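Local structure of RIM-binding protein, isoform F (Drosophila melanogaster, 6Q9M) at residues L16-W28 with R59-R71. The protein probably acts as an active-zone scaffold that couples synaptic vesicle recruitment to release sites, here represented by its central fibronectin type III array. Numbering follows the deposited sequence.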
loop_
_atom_site.group_PDB
_atom_site.type_symbol
_atom_site.label_atom_id
_atom_site.label_comp_id
_atom_site.label_asym_id
_atom_site.label_seq_id
_atom_site.Cartn_x
_atom_site.Cartn_y
_atom_site.Cartn_z
ATOM N N LEU A 16 -8.858 -18.368 13.334
ATOM C CA LEU A 16 -8.662 -19.746 12.904
ATOM C C LEU A 16 -9.125 -20.636 14.039
ATOM O O LEU A 16 -8.519 -20.638 15.114
ATOM C CB LEU A 16 -7.204 -20.037 12.562
ATOM C CG LEU A 16 -6.959 -21.535 12.366
ATOM C CD1 LEU A 16 -7.467 -21.966 11.007
ATOM C CD2 LEU A 16 -5.496 -21.918 12.551
ATOM N N GLU A 17 -10.212 -21.369 13.817
ATOM C CA GLU A 17 -10.761 -22.199 14.876
ATOM C C GLU A 17 -10.246 -23.634 14.833
ATOM O O GLU A 17 -9.978 -24.213 15.891
ATOM C CB GLU A 17 -12.285 -22.157 14.825
ATOM C CG GLU A 17 -12.865 -21.215 15.877
ATOM C CD GLU A 17 -14.049 -20.416 15.377
ATOM O OE1 GLU A 17 -14.796 -20.936 14.520
ATOM O OE2 GLU A 17 -14.241 -19.275 15.850
ATOM N N ARG A 18 -10.079 -24.219 13.644
ATOM C CA ARG A 18 -9.473 -25.539 13.528
ATOM C C ARG A 18 -8.679 -25.628 12.236
ATOM O O ARG A 18 -9.069 -25.064 11.209
ATOM C CB ARG A 18 -10.531 -26.648 13.514
ATOM C CG ARG A 18 -11.161 -26.997 14.845
ATOM C CD ARG A 18 -11.838 -28.357 14.768
ATOM N NE ARG A 18 -10.899 -29.474 14.669
ATOM C CZ ARG A 18 -11.282 -30.746 14.625
ATOM N NH1 ARG A 18 -10.387 -31.730 14.545
ATOM N NH2 ARG A 18 -12.575 -31.029 14.667
ATOM N N GLN A 19 -7.594 -26.394 12.278
ATOM C CA GLN A 19 -6.791 -26.668 11.093
ATOM C C GLN A 19 -6.761 -28.171 10.864
ATOM O O GLN A 19 -6.399 -28.934 11.765
ATOM C CB GLN A 19 -5.367 -26.113 11.226
ATOM C CG GLN A 19 -4.461 -26.460 10.047
ATOM C CD GLN A 19 -3.647 -25.276 9.558
ATOM O OE1 GLN A 19 -3.105 -24.505 10.356
ATOM N NE2 GLN A 19 -3.562 -25.118 8.242
ATOM N N LEU A 20 -7.153 -28.589 9.666
ATOM C CA LEU A 20 -7.135 -29.986 9.242
ATOM C C LEU A 20 -6.167 -30.121 8.070
ATOM O O LEU A 20 -5.574 -29.143 7.617
ATOM C CB LEU A 20 -8.536 -30.480 8.866
ATOM C CG LEU A 20 -9.640 -30.223 9.895
ATOM C CD1 LEU A 20 -10.983 -30.590 9.300
ATOM C CD2 LEU A 20 -9.393 -31.020 11.163
ATOM N N ASN A 21 -5.982 -31.350 7.589
ATOM C CA ASN A 21 -4.858 -31.618 6.698
ATOM C C ASN A 21 -4.945 -30.789 5.427
ATOM O O ASN A 21 -3.953 -30.182 5.013
ATOM C CB ASN A 21 -4.799 -33.094 6.358
ATOM C CG ASN A 21 -3.548 -33.465 5.583
ATOM O OD1 ASN A 21 -2.503 -32.834 5.738
ATOM N ND2 ASN A 21 -3.648 -34.485 4.736
ATOM N N LYS A 22 -6.128 -30.722 4.802
ATOM C CA LYS A 22 -6.297 -29.862 3.639
ATOM C C LYS A 22 -7.519 -28.957 3.753
ATOM O O LYS A 22 -8.150 -28.603 2.742
ATOM C CB LYS A 22 -6.340 -30.650 2.341
ATOM C CG LYS A 22 -6.925 -32.046 2.349
ATOM C CD LYS A 22 -8.412 -32.103 2.340
ATOM C CE LYS A 22 -8.935 -33.535 2.425
ATOM N NZ LYS A 22 -10.379 -33.605 2.627
ATOM N N SER A 23 -7.858 -28.537 4.972
ATOM C CA SER A 23 -8.990 -27.639 5.179
ATOM C C SER A 23 -8.791 -26.879 6.485
ATOM O O SER A 23 -7.973 -27.269 7.331
ATOM C CB SER A 23 -10.314 -28.415 5.201
ATOM O OG SER A 23 -10.326 -29.415 6.208
ATOM N N VAL A 24 -9.506 -25.755 6.614
ATOM C CA VAL A 24 -9.467 -24.925 7.821
ATOM C C VAL A 24 -10.872 -24.429 8.127
ATOM O O VAL A 24 -11.661 -24.163 7.215
ATOM C CB VAL A 24 -8.489 -23.727 7.709
ATOM C CG1 VAL A 24 -7.042 -24.176 7.680
ATOM C CG2 VAL A 24 -8.829 -22.852 6.505
ATOM N N LEU A 25 -11.171 -24.294 9.417
ATOM C CA LEU A 25 -12.417 -23.710 9.893
ATOM C C LEU A 25 -12.127 -22.367 10.561
ATOM O O LEU A 25 -11.299 -22.293 11.474
ATOM C CB LEU A 25 -13.099 -24.668 10.863
ATOM C CG LEU A 25 -14.394 -24.236 11.527
ATOM C CD1 LEU A 25 -15.537 -24.239 10.527
ATOM C CD2 LEU A 25 -14.703 -25.143 12.701
ATOM N N ILE A 26 -12.788 -21.310 10.087
ATOM C CA ILE A 26 -12.566 -19.953 10.565
ATOM C C ILE A 26 -13.876 -19.356 11.051
ATOM O O ILE A 26 -14.972 -19.798 10.691
ATOM C CB ILE A 26 -11.965 -19.015 9.501
ATOM C CG1 ILE A 26 -13.024 -18.718 8.437
ATOM C CG2 ILE A 26 -10.669 -19.571 8.928
ATOM C CD1 ILE A 26 -12.527 -17.806 7.337
ATOM N N GLY A 27 -13.736 -18.313 11.869
ATOM C CA GLY A 27 -14.869 -17.534 12.316
ATOM C C GLY A 27 -14.506 -16.063 12.308
ATOM O O GLY A 27 -13.329 -15.696 12.274
ATOM N N TRP A 28 -15.542 -15.218 12.307
ATOM C CA TRP A 28 -15.352 -13.771 12.325
ATOM C C TRP A 28 -16.592 -13.119 12.929
ATOM O O TRP A 28 -17.568 -13.789 13.293
ATOM C CB TRP A 28 -15.027 -13.218 10.926
ATOM C CG TRP A 28 -16.106 -13.396 9.879
ATOM C CD1 TRP A 28 -17.102 -12.503 9.561
ATOM C CD2 TRP A 28 -16.286 -14.523 9.004
ATOM N NE1 TRP A 28 -17.885 -13.007 8.548
ATOM C CE2 TRP A 28 -17.417 -14.248 8.195
ATOM C CE3 TRP A 28 -15.626 -15.748 8.851
ATOM C CZ2 TRP A 28 -17.904 -15.159 7.236
ATOM C CZ3 TRP A 28 -16.104 -16.654 7.884
ATOM C CH2 TRP A 28 -17.236 -16.351 7.096
ATOM N N ARG A 59 -24.507 -17.951 9.981
ATOM C CA ARG A 59 -23.520 -17.809 11.034
ATOM C C ARG A 59 -22.209 -17.421 10.379
ATOM O O ARG A 59 -21.910 -17.861 9.265
ATOM C CB ARG A 59 -23.375 -19.101 11.836
ATOM C CG ARG A 59 -24.632 -19.444 12.642
ATOM C CD ARG A 59 -24.307 -20.002 14.016
ATOM N NE ARG A 59 -23.217 -20.965 13.953
ATOM C CZ ARG A 59 -23.018 -21.931 14.842
ATOM N NH1 ARG A 59 -21.996 -22.763 14.692
ATOM N NH2 ARG A 59 -23.838 -22.067 15.878
ATOM N N THR A 60 -21.455 -16.549 11.056
ATOM C CA THR A 60 -20.194 -16.011 10.554
ATOM C C THR A 60 -19.051 -16.997 10.798
ATOM O O THR A 60 -18.076 -16.723 11.503
ATOM C CB THR A 60 -19.899 -14.652 11.177
ATOM O OG1 THR A 60 -19.955 -14.754 12.602
ATOM C CG2 THR A 60 -20.905 -13.613 10.708
ATOM N N ARG A 61 -19.214 -18.179 10.209
ATOM C CA ARG A 61 -18.199 -19.215 10.231
ATOM C C ARG A 61 -18.061 -19.779 8.825
ATOM O O ARG A 61 -18.953 -19.632 7.986
ATOM C CB ARG A 61 -18.565 -20.329 11.215
ATOM C CG ARG A 61 -18.528 -19.933 12.683
ATOM C CD ARG A 61 -18.102 -21.119 13.546
ATOM N NE ARG A 61 -18.515 -20.997 14.942
ATOM C CZ ARG A 61 -17.970 -20.157 15.822
ATOM N NH1 ARG A 61 -18.421 -20.129 17.075
ATOM N NH2 ARG A 61 -16.982 -19.343 15.456
ATOM N N ALA A 62 -16.944 -20.455 8.571
ATOM C CA ALA A 62 -16.764 -21.060 7.261
ATOM C C ALA A 62 -15.749 -22.190 7.341
ATOM O O ALA A 62 -14.767 -22.108 8.083
ATOM C CB ALA A 62 -16.315 -20.027 6.221
ATOM N N LEU A 63 -15.999 -23.230 6.552
ATOM C CA LEU A 63 -15.087 -24.350 6.359
ATOM C C LEU A 63 -14.514 -24.217 4.952
ATOM O O LEU A 63 -15.252 -24.297 3.966
ATOM C CB LEU A 63 -15.815 -25.682 6.543
ATOM C CG LEU A 63 -14.985 -26.961 6.391
ATOM C CD1 LEU A 63 -14.026 -27.132 7.577
ATOM C CD2 LEU A 63 -15.881 -28.190 6.230
ATOM N N ILE A 64 -13.217 -23.970 4.854
ATOM C CA ILE A 64 -12.566 -23.771 3.566
ATOM C C ILE A 64 -11.822 -25.040 3.173
ATOM O O ILE A 64 -10.879 -25.460 3.859
ATOM C CB ILE A 64 -11.614 -22.571 3.594
ATOM C CG1 ILE A 64 -12.248 -21.420 4.365
ATOM C CG2 ILE A 64 -11.273 -22.167 2.171
ATOM C CD1 ILE A 64 -11.243 -20.328 4.740
ATOM N N GLU A 65 -12.227 -25.628 2.056
ATOM C CA GLU A 65 -11.569 -26.801 1.512
ATOM C C GLU A 65 -10.403 -26.396 0.615
ATOM O O GLU A 65 -10.203 -25.221 0.298
ATOM C CB GLU A 65 -12.572 -27.648 0.738
ATOM C CG GLU A 65 -13.708 -28.147 1.602
ATOM C CD GLU A 65 -13.279 -29.296 2.489
ATOM O OE1 GLU A 65 -14.075 -29.691 3.369
ATOM O OE2 GLU A 65 -12.144 -29.803 2.304
ATOM N N GLY A 66 -9.611 -27.395 0.222
ATOM C CA GLY A 66 -8.446 -27.183 -0.615
ATOM C C GLY A 66 -7.471 -26.170 -0.047
ATOM O O GLY A 66 -7.107 -25.211 -0.736
ATOM N N VAL A 67 -7.055 -26.337 1.209
ATOM C CA VAL A 67 -6.056 -25.464 1.825
ATOM C C VAL A 67 -5.004 -26.360 2.465
ATOM O O VAL A 67 -5.213 -26.888 3.565
ATOM C CB VAL A 67 -6.664 -24.510 2.856
ATOM C CG1 VAL A 67 -5.621 -23.503 3.327
ATOM C CG2 VAL A 67 -7.856 -23.803 2.268
ATOM N N ASP A 68 -3.854 -26.493 1.801
ATOM C CA ASP A 68 -2.819 -27.424 2.231
ATOM C C ASP A 68 -2.235 -26.997 3.575
ATOM O O ASP A 68 -1.964 -25.814 3.809
ATOM C CB ASP A 68 -1.721 -27.504 1.170
ATOM C CG ASP A 68 -0.843 -28.731 1.317
ATOM O OD1 ASP A 68 -0.554 -29.138 2.463
ATOM O OD2 ASP A 68 -0.438 -29.291 0.278
ATOM N N SER A 69 -2.041 -27.972 4.462
ATOM C CA SER A 69 -1.491 -27.689 5.783
ATOM C C SER A 69 0.009 -27.412 5.734
ATOM O O SER A 69 0.507 -26.591 6.513
ATOM C CB SER A 69 -1.782 -28.855 6.731
ATOM O OG SER A 69 -1.534 -28.499 8.080
ATOM N N THR A 70 0.737 -28.075 4.826
ATOM C CA THR A 70 2.194 -27.957 4.793
ATOM C C THR A 70 2.651 -26.549 4.413
ATOM O O THR A 70 3.717 -26.114 4.860
ATOM C CB THR A 70 2.795 -28.990 3.833
ATOM O OG1 THR A 70 2.433 -28.672 2.482
ATOM C CG2 THR A 70 2.308 -30.400 4.178
ATOM N N ARG A 71 1.829 -25.777 3.521
ATOM C CA ARG A 71 2.152 -24.440 3.034
ATOM C C ARG A 71 1.542 -23.351 3.920
ATOM O O ARG A 71 0.468 -23.535 4.505
ATOM C CB ARG A 71 1.635 -24.244 1.604
ATOM C CG ARG A 71 1.981 -25.315 0.615
ATOM C CD ARG A 71 0.983 -25.308 -0.550
ATOM N NE ARG A 71 1.328 -26.188 -1.677
ATOM C CZ ARG A 71 1.727 -27.461 -1.592
ATOM N NH1 ARG A 71 1.848 -28.084 -0.425
ATOM N NH2 ARG A 71 1.997 -28.132 -2.703
#
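W28 lays its indole against T60: CB of T60 sits 3.8 Å from the centroid of the five-membered ring, a CH-pi contact 14° off the normal. The rim of the six-membered ring, at CZ3, meets CB of A62 edge-on at 3.8 Å. A chi1 of 63° tucks CG of W28 in between the main-chain N and C, turning the indole onto the T60-A62 backbone. T60 grips the W28 backbone twice, its O accepting from W28 N and its OG1 donating to W28 O at 2.7 Å. From there strands 23-28 and 61-65 run antiparallel, V24 with I64 and I26 with A62 as hydrogen-bonded pairs. This is the centre-to-edge pairing of the three-stranded sheet in a fibronectin type III sandwich; V24, I26, W28, A62 and I64 face the four-stranded sheet, where Y42 meets W28 edge-to-face. CD1 of I64 bridges CD1 of I26 at 3.8 Å and CG2 of V24 at 3.9 Å. Were W28 replaced by alanine, T60 would probably lose the ring face under its CB, and Y42 its aromatic partner. On the other face, R61 runs past G27, where a CB would clash, to E17; NH2 lies 2.8 Å from OE2 in a salt bridge and 2.9 Å from OE1, the two flat groups almost perpendicular (85°). Toward the N21-K22 turn, V67 N donates almost straight to K22 O, coming from above the carbonyl plane.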